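Local coordinates for protein glucose-6-phosphate isomerase (Thermus thermophilus, PDB 1ZZG) that probably catalyses the reversible isomerization of glucose 6-phosphate to fructose 6-phosphate, a step shared by glycolysis and gluconeogenesis, at residues L53-R57 with A204-L210; E85-S91 with L199-A204. One frame throughout, in Å; residues are numbered along the deposited sequence.

Interaction 1 (L53-R57 with A204-L210)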
loop_
_atom_site.group_PDB
_atom_site.type_symbol
_atom_site.label_atom_id
_atom_site.label_comp_id
_atom_site.label_asym_id
_atom_site.label_seq_id
_atom_site.Cartn_x
_atom_site.Cartn_y
_atom_site.Cartn_z
ATOM N N LEU A 53 1.702 -25.951 14.727
ATOM C CA LEU A 53 1.940 -24.727 15.491
ATOM C C LEU A 53 2.777 -24.995 16.744
ATOM O O LEU A 53 3.516 -24.121 17.196
ATOM C CB LEU A 53 0.628 -24.038 15.880
ATOM C CG LEU A 53 -0.085 -24.493 17.150
ATOM C CD1 LEU A 53 -1.198 -23.506 17.482
ATOM C CD2 LEU A 53 -0.626 -25.905 16.961
ATOM N N ARG A 54 2.660 -26.193 17.309
ATOM C CA ARG A 54 3.451 -26.530 18.490
ATOM C C ARG A 54 4.910 -26.651 18.064
ATOM O O ARG A 54 5.814 -26.156 18.741
ATOM C CB ARG A 54 2.964 -27.842 19.116
ATOM C CG ARG A 54 1.612 -27.704 19.792
ATOM C CD ARG A 54 1.218 -28.954 20.556
ATOM N NE ARG A 54 0.017 -28.715 21.351
ATOM C CZ ARG A 54 -0.553 -29.615 22.144
ATOM N NH1 ARG A 54 -0.035 -30.831 22.254
ATOM N NH2 ARG A 54 -1.643 -29.298 22.834
ATOM N N GLU A 55 5.121 -27.300 16.922
ATOM C CA GLU A 55 6.451 -27.482 16.355
ATOM C C GLU A 55 7.072 -26.108 16.068
ATOM O O GLU A 55 8.273 -25.898 16.263
ATOM C CB GLU A 55 6.341 -28.291 15.065
ATOM C CG GLU A 55 7.659 -28.589 14.384
ATOM C CD GLU A 55 7.469 -29.286 13.045
ATOM O OE1 GLU A 55 6.752 -30.309 12.997
ATOM O OE2 GLU A 55 8.040 -28.810 12.040
ATOM N N VAL A 56 6.246 -25.178 15.596
ATOM C CA VAL A 56 6.707 -23.824 15.304
ATOM C C VAL A 56 7.102 -23.129 16.609
ATOM O O VAL A 56 8.170 -22.520 16.702
ATOM C CB VAL A 56 5.605 -23.001 14.589
ATOM C CG1 VAL A 56 5.989 -21.523 14.532
ATOM C CG2 VAL A 56 5.399 -23.542 13.180
ATOM N N ARG A 57 6.244 -23.227 17.622
ATOM C CA ARG A 57 6.530 -22.606 18.909
ATOM C C ARG A 57 7.817 -23.150 19.531
ATOM O O ARG A 57 8.646 -22.389 20.027
ATOM C CB ARG A 57 5.373 -22.831 19.889
ATOM C CG ARG A 57 4.152 -21.932 19.693
ATOM C CD ARG A 57 3.093 -22.281 20.741
ATOM N NE ARG A 57 1.899 -21.436 20.701
ATOM C CZ ARG A 57 1.905 -20.131 20.944
ATOM N NH1 ARG A 57 3.044 -19.524 21.240
ATOM N NH2 ARG A 57 0.774 -19.440 20.909
ATOM N N ALA A 204 3.096 -13.585 18.872
ATOM C CA ALA A 204 1.640 -13.566 18.747
ATOM C C ALA A 204 1.008 -14.900 19.147
ATOM O O ALA A 204 1.677 -15.933 19.170
ATOM C CB ALA A 204 1.256 -13.215 17.317
ATOM N N ASP A 205 -0.290 -14.876 19.437
ATOM C CA ASP A 205 -1.010 -16.085 19.837
ATOM C C ASP A 205 -1.494 -16.889 18.623
ATOM O O ASP A 205 -2.600 -16.669 18.113
ATOM C CB ASP A 205 -2.198 -15.709 20.726
ATOM C CG ASP A 205 -2.875 -16.917 21.346
ATOM O OD1 ASP A 205 -2.433 -18.053 21.080
ATOM O OD2 ASP A 205 -3.851 -16.725 22.108
ATOM N N LEU A 206 -0.660 -17.824 18.176
ATOM C CA LEU A 206 -0.975 -18.662 17.019
ATOM C C LEU A 206 -2.255 -19.469 17.225
ATOM O O LEU A 206 -3.062 -19.603 16.310
ATOM C CB LEU A 206 0.182 -19.622 16.743
ATOM C CG LEU A 206 1.573 -18.986 16.756
ATOM C CD1 LEU A 206 2.608 -20.041 16.447
ATOM C CD2 LEU A 206 1.640 -17.848 15.747
ATOM N N ASP A 207 -2.433 -20.008 18.428
ATOM C CA ASP A 207 -3.616 -20.805 18.745
ATOM C C ASP A 207 -4.902 -20.013 18.475
ATOM O O ASP A 207 -5.850 -20.528 17.878
ATOM C CB ASP A 207 -3.572 -21.237 20.217
ATOM C CG ASP A 207 -2.345 -22.072 20.542
ATOM O OD1 ASP A 207 -2.443 -23.318 20.499
ATOM O OD2 ASP A 207 -1.276 -21.482 20.823
ATOM N N ALA A 208 -4.921 -18.759 18.917
ATOM C CA ALA A 208 -6.087 -17.905 18.741
ATOM C C ALA A 208 -6.326 -17.629 17.266
ATOM O O ALA A 208 -7.463 -17.568 16.818
ATOM C CB ALA A 208 -5.902 -16.591 19.505
ATOM N N LEU A 209 -5.248 -17.467 16.509
ATOM C CA LEU A 209 -5.380 -17.215 15.086
ATOM C C LEU A 209 -6.105 -18.384 14.411
ATOM O O LEU A 209 -7.063 -18.175 13.668
ATOM C CB LEU A 209 -3.997 -17.025 14.458
ATOM C CG LEU A 209 -3.935 -16.648 12.977
ATOM C CD1 LEU A 209 -4.397 -15.202 12.775
ATOM C CD2 LEU A 209 -2.500 -16.824 12.494
ATOM N N LEU A 210 -5.658 -19.609 14.685
ATOM C CA LEU A 210 -6.270 -20.791 14.074
ATOM C C LEU A 210 -7.689 -21.047 14.591
ATOM O O LEU A 210 -8.547 -21.537 13.853
ATOM C CB LEU A 210 -5.381 -22.029 14.284
ATOM C CG LEU A 210 -3.943 -21.925 13.738
ATOM C CD1 LEU A 210 -3.219 -23.248 13.935
ATOM C CD2 LEU A 210 -3.959 -21.550 12.256
#
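R57 of helix 52-61 reaches across to D205 and D207 at the start of helix 206-221, forming a salt-bridge network over an apolar seam between two nearly antiparallel helix segments in the sugar isomerase (SIS) fold of the phosphoglucose isomerase family. From CB the chain runs extended to NE. CG lies 4.1 Å from L206 CD1; the two side chains run alongside each other, pointing opposite ways, and L206 CG lies over one face of the guanidinium, toward its rim. NE then donates to D207 OD2 at 3.2 Å, bent to 138°. A bend about the CD-NE bond (chi4 -64°) ends the extended run and brings NH2 to the same oxygen, 2.9 Å from D207 OD2. In this side-on grip by two nitrogens on one oxygen, the guanidinium and carboxylate planes are 12° apart. NH2 makes a longer salt bridge, 3.5 Å to D205 OD1, at the guanidinium edge; D205 is the N-cap residue, and the same OD1 weakly accepts from A208 N. On the buried side of the contact, V56 CG1 packs on L206 CD1, while A200 of helix 193-201 also touches V56. L53 lies across D207, roughly perpendicular to it, and its CD1 is 4.1 Å from L210 CD1.

Interaction 2 (E85-S91 with L199-A204)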
loop_
_atom_site.group_PDB
_atom_site.type_symbol
_atom_site.label_atom_id
_atom_site.label_comp_id
_atom_site.label_asym_id
_atom_site.label_seq_id
_atom_site.Cartn_x
_atom_site.Cartn_y
_atom_site.Cartn_z
ATOM N N GLU A 85 2.120 -10.028 10.993
ATOM C CA GLU A 85 3.178 -9.496 11.847
ATOM C C GLU A 85 2.980 -8.021 12.184
ATOM O O GLU A 85 3.249 -7.596 13.303
ATOM C CB GLU A 85 4.541 -9.700 11.181
ATOM C CG GLU A 85 5.747 -9.283 12.032
ATOM C CD GLU A 85 6.183 -7.851 11.789
ATOM O OE1 GLU A 85 6.317 -7.470 10.606
ATOM O OE2 GLU A 85 6.404 -7.107 12.777
ATOM N N ALA A 86 2.504 -7.243 11.216
ATOM C CA ALA A 86 2.284 -5.820 11.436
ATOM C C ALA A 86 1.193 -5.608 12.481
ATOM O O ALA A 86 1.240 -4.664 13.264
ATOM C CB ALA A 86 1.890 -5.143 10.129
ATOM N N ALA A 87 0.216 -6.506 12.495
ATOM C CA ALA A 87 -0.895 -6.385 13.423
ATOM C C ALA A 87 -0.663 -6.987 14.807
ATOM O O ALA A 87 -1.244 -6.525 15.794
ATOM C CB ALA A 87 -2.143 -7.002 12.802
ATOM N N PHE A 88 0.198 -7.995 14.895
ATOM C CA PHE A 88 0.393 -8.656 16.173
ATOM C C PHE A 88 1.811 -8.783 16.712
ATOM O O PHE A 88 2.086 -9.684 17.502
ATOM C CB PHE A 88 -0.253 -10.043 16.100
ATOM C CG PHE A 88 -1.667 -10.019 15.591
ATOM C CD1 PHE A 88 -2.649 -9.296 16.266
ATOM C CD2 PHE A 88 -2.018 -10.708 14.433
ATOM C CE1 PHE A 88 -3.964 -9.261 15.799
ATOM C CE2 PHE A 88 -3.331 -10.684 13.954
ATOM C CZ PHE A 88 -4.309 -9.957 14.638
ATOM N N ASN A 89 2.713 -7.897 16.312
ATOM C CA ASN A 89 4.071 -7.989 16.825
ATOM C C ASN A 89 4.076 -7.534 18.287
ATOM O O ASN A 89 3.826 -6.367 18.586
ATOM C CB ASN A 89 5.027 -7.125 16.004
ATOM C CG ASN A 89 6.483 -7.406 16.332
ATOM O OD1 ASN A 89 6.850 -7.519 17.501
ATOM N ND2 ASN A 89 7.318 -7.520 15.303
ATOM N N GLU A 90 4.352 -8.465 19.192
ATOM C CA GLU A 90 4.383 -8.169 20.623
ATOM C C GLU A 90 5.807 -8.225 21.171
ATOM O O GLU A 90 6.128 -7.564 22.157
ATOM C CB GLU A 90 3.549 -9.194 21.402
ATOM C CG GLU A 90 2.096 -9.348 20.985
ATOM C CD GLU A 90 1.285 -8.089 21.211
ATOM O OE1 GLU A 90 1.588 -7.356 22.176
ATOM O OE2 GLU A 90 0.335 -7.841 20.432
ATOM N N SER A 91 6.653 -9.020 20.524
ATOM C CA SER A 91 8.030 -9.230 20.966
ATOM C C SER A 91 9.026 -8.113 20.693
ATOM O O SER A 91 10.019 -7.981 21.399
ATOM C CB SER A 91 8.571 -10.518 20.346
ATOM O OG SER A 91 8.744 -10.353 18.952
ATOM N N LEU A 199 5.091 -15.182 12.880
ATOM C CA LEU A 199 4.228 -14.752 13.981
ATOM C C LEU A 199 4.727 -15.257 15.330
ATOM O O LEU A 199 4.561 -14.586 16.355
ATOM C CB LEU A 199 2.790 -15.218 13.773
ATOM C CG LEU A 199 1.882 -14.246 13.021
ATOM C CD1 LEU A 199 0.490 -14.859 12.911
ATOM C CD2 LEU A 199 1.822 -12.900 13.752
ATOM N N ALA A 200 5.334 -16.441 15.332
ATOM C CA ALA A 200 5.861 -17.001 16.571
ATOM C C ALA A 200 6.930 -16.053 17.099
ATOM O O ALA A 200 6.897 -15.659 18.261
ATOM C CB ALA A 200 6.454 -18.389 16.323
ATOM N N PHE A 201 7.869 -15.678 16.231
ATOM C CA PHE A 201 8.943 -14.770 16.613
ATOM C C PHE A 201 8.407 -13.385 16.953
ATOM O O PHE A 201 9.082 -12.595 17.610
ATOM C CB PHE A 201 9.990 -14.698 15.496
ATOM C CG PHE A 201 10.944 -15.861 15.502
ATOM C CD1 PHE A 201 12.066 -15.852 16.333
ATOM C CD2 PHE A 201 10.684 -16.994 14.739
ATOM C CE1 PHE A 201 12.915 -16.961 16.402
ATOM C CE2 PHE A 201 11.522 -18.107 14.799
ATOM C CZ PHE A 201 12.641 -18.093 15.633
ATOM N N ALA A 202 7.185 -13.101 16.513
ATOM C CA ALA A 202 6.557 -11.817 16.803
ATOM C C ALA A 202 5.851 -11.905 18.159
ATOM O O ALA A 202 5.315 -10.917 18.664
ATOM C CB ALA A 202 5.560 -11.465 15.706
ATOM N N GLY A 203 5.857 -13.104 18.734
ATOM C CA GLY A 203 5.223 -13.332 20.023
ATOM C C GLY A 203 3.703 -13.291 20.017
ATOM O O GLY A 203 3.087 -12.993 21.041
ATOM N N ALA A 204 3.096 -13.585 18.872
ATOM C CA ALA A 204 1.640 -13.566 18.747
ATOM C C ALA A 204 1.008 -14.900 19.147
ATOM O O ALA A 204 1.677 -15.933 19.170
ATOM C CB ALA A 204 1.256 -13.215 17.317
#
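L199, in the last turn of helix 193-201, puts CD2 4.0 Å from E85 N on helix 79-88, and the same methyl lies near the plane of the F88 ring, at its edge. Two residues on, F201 contributes its carbonyl: S91 OG donates to F201 O at 2.6 Å, in the carbonyl plane and on a lone pair. A chi1 of 69° sets OG between the backbone N and carbonyl carbon of S91, facing that oxygen. A202 packs CB 3.9 Å from CA of N89, whose ND2 donates almost straight to E85 OE2, tying the loop back to its own helix; N89 also bonds G92 and V93. A202 O serves two amides. E90 N arrives at 2.7 Å from A202 O, nearly in line with the carbonyl, whereas S91 N, 3.0 Å from A202 O, stands above the carbonyl plane. G203, where positive phi (71°) favours glycine, turns the chain in a Schellman motif and passes close to S91. A204 closes the walk, its CB 3.7 Å from F88 CB. The two helix ends are thus joined by polar bonds to main-chain carbonyls, two from backbone amides and one from the S91 hydroxyl, beside small apolar contacts: carbonyls at the helix end find their donors in the facing loop.

Overall arrangement
Two consecutive helices, 193-201 and 206-221, are each tied to an earlier helix by different chemistry. The contacts share A204, at the turn between these helices, and interaction 2 is nested within the chain loop that interaction 1 closes; their centres lie about 11 Å apart. Interaction 1 is the more buried, joining helices side by side through leucines and valine with a charged network along its less buried margin. Interaction 2 is partly buried, holds helix ends and loops, and relies on main-chain carbonyls. The two contacts touch through apolar side chains: L206 and L209 pack on L199, and V56 on A200. Neither lies near the predicted active-site residues.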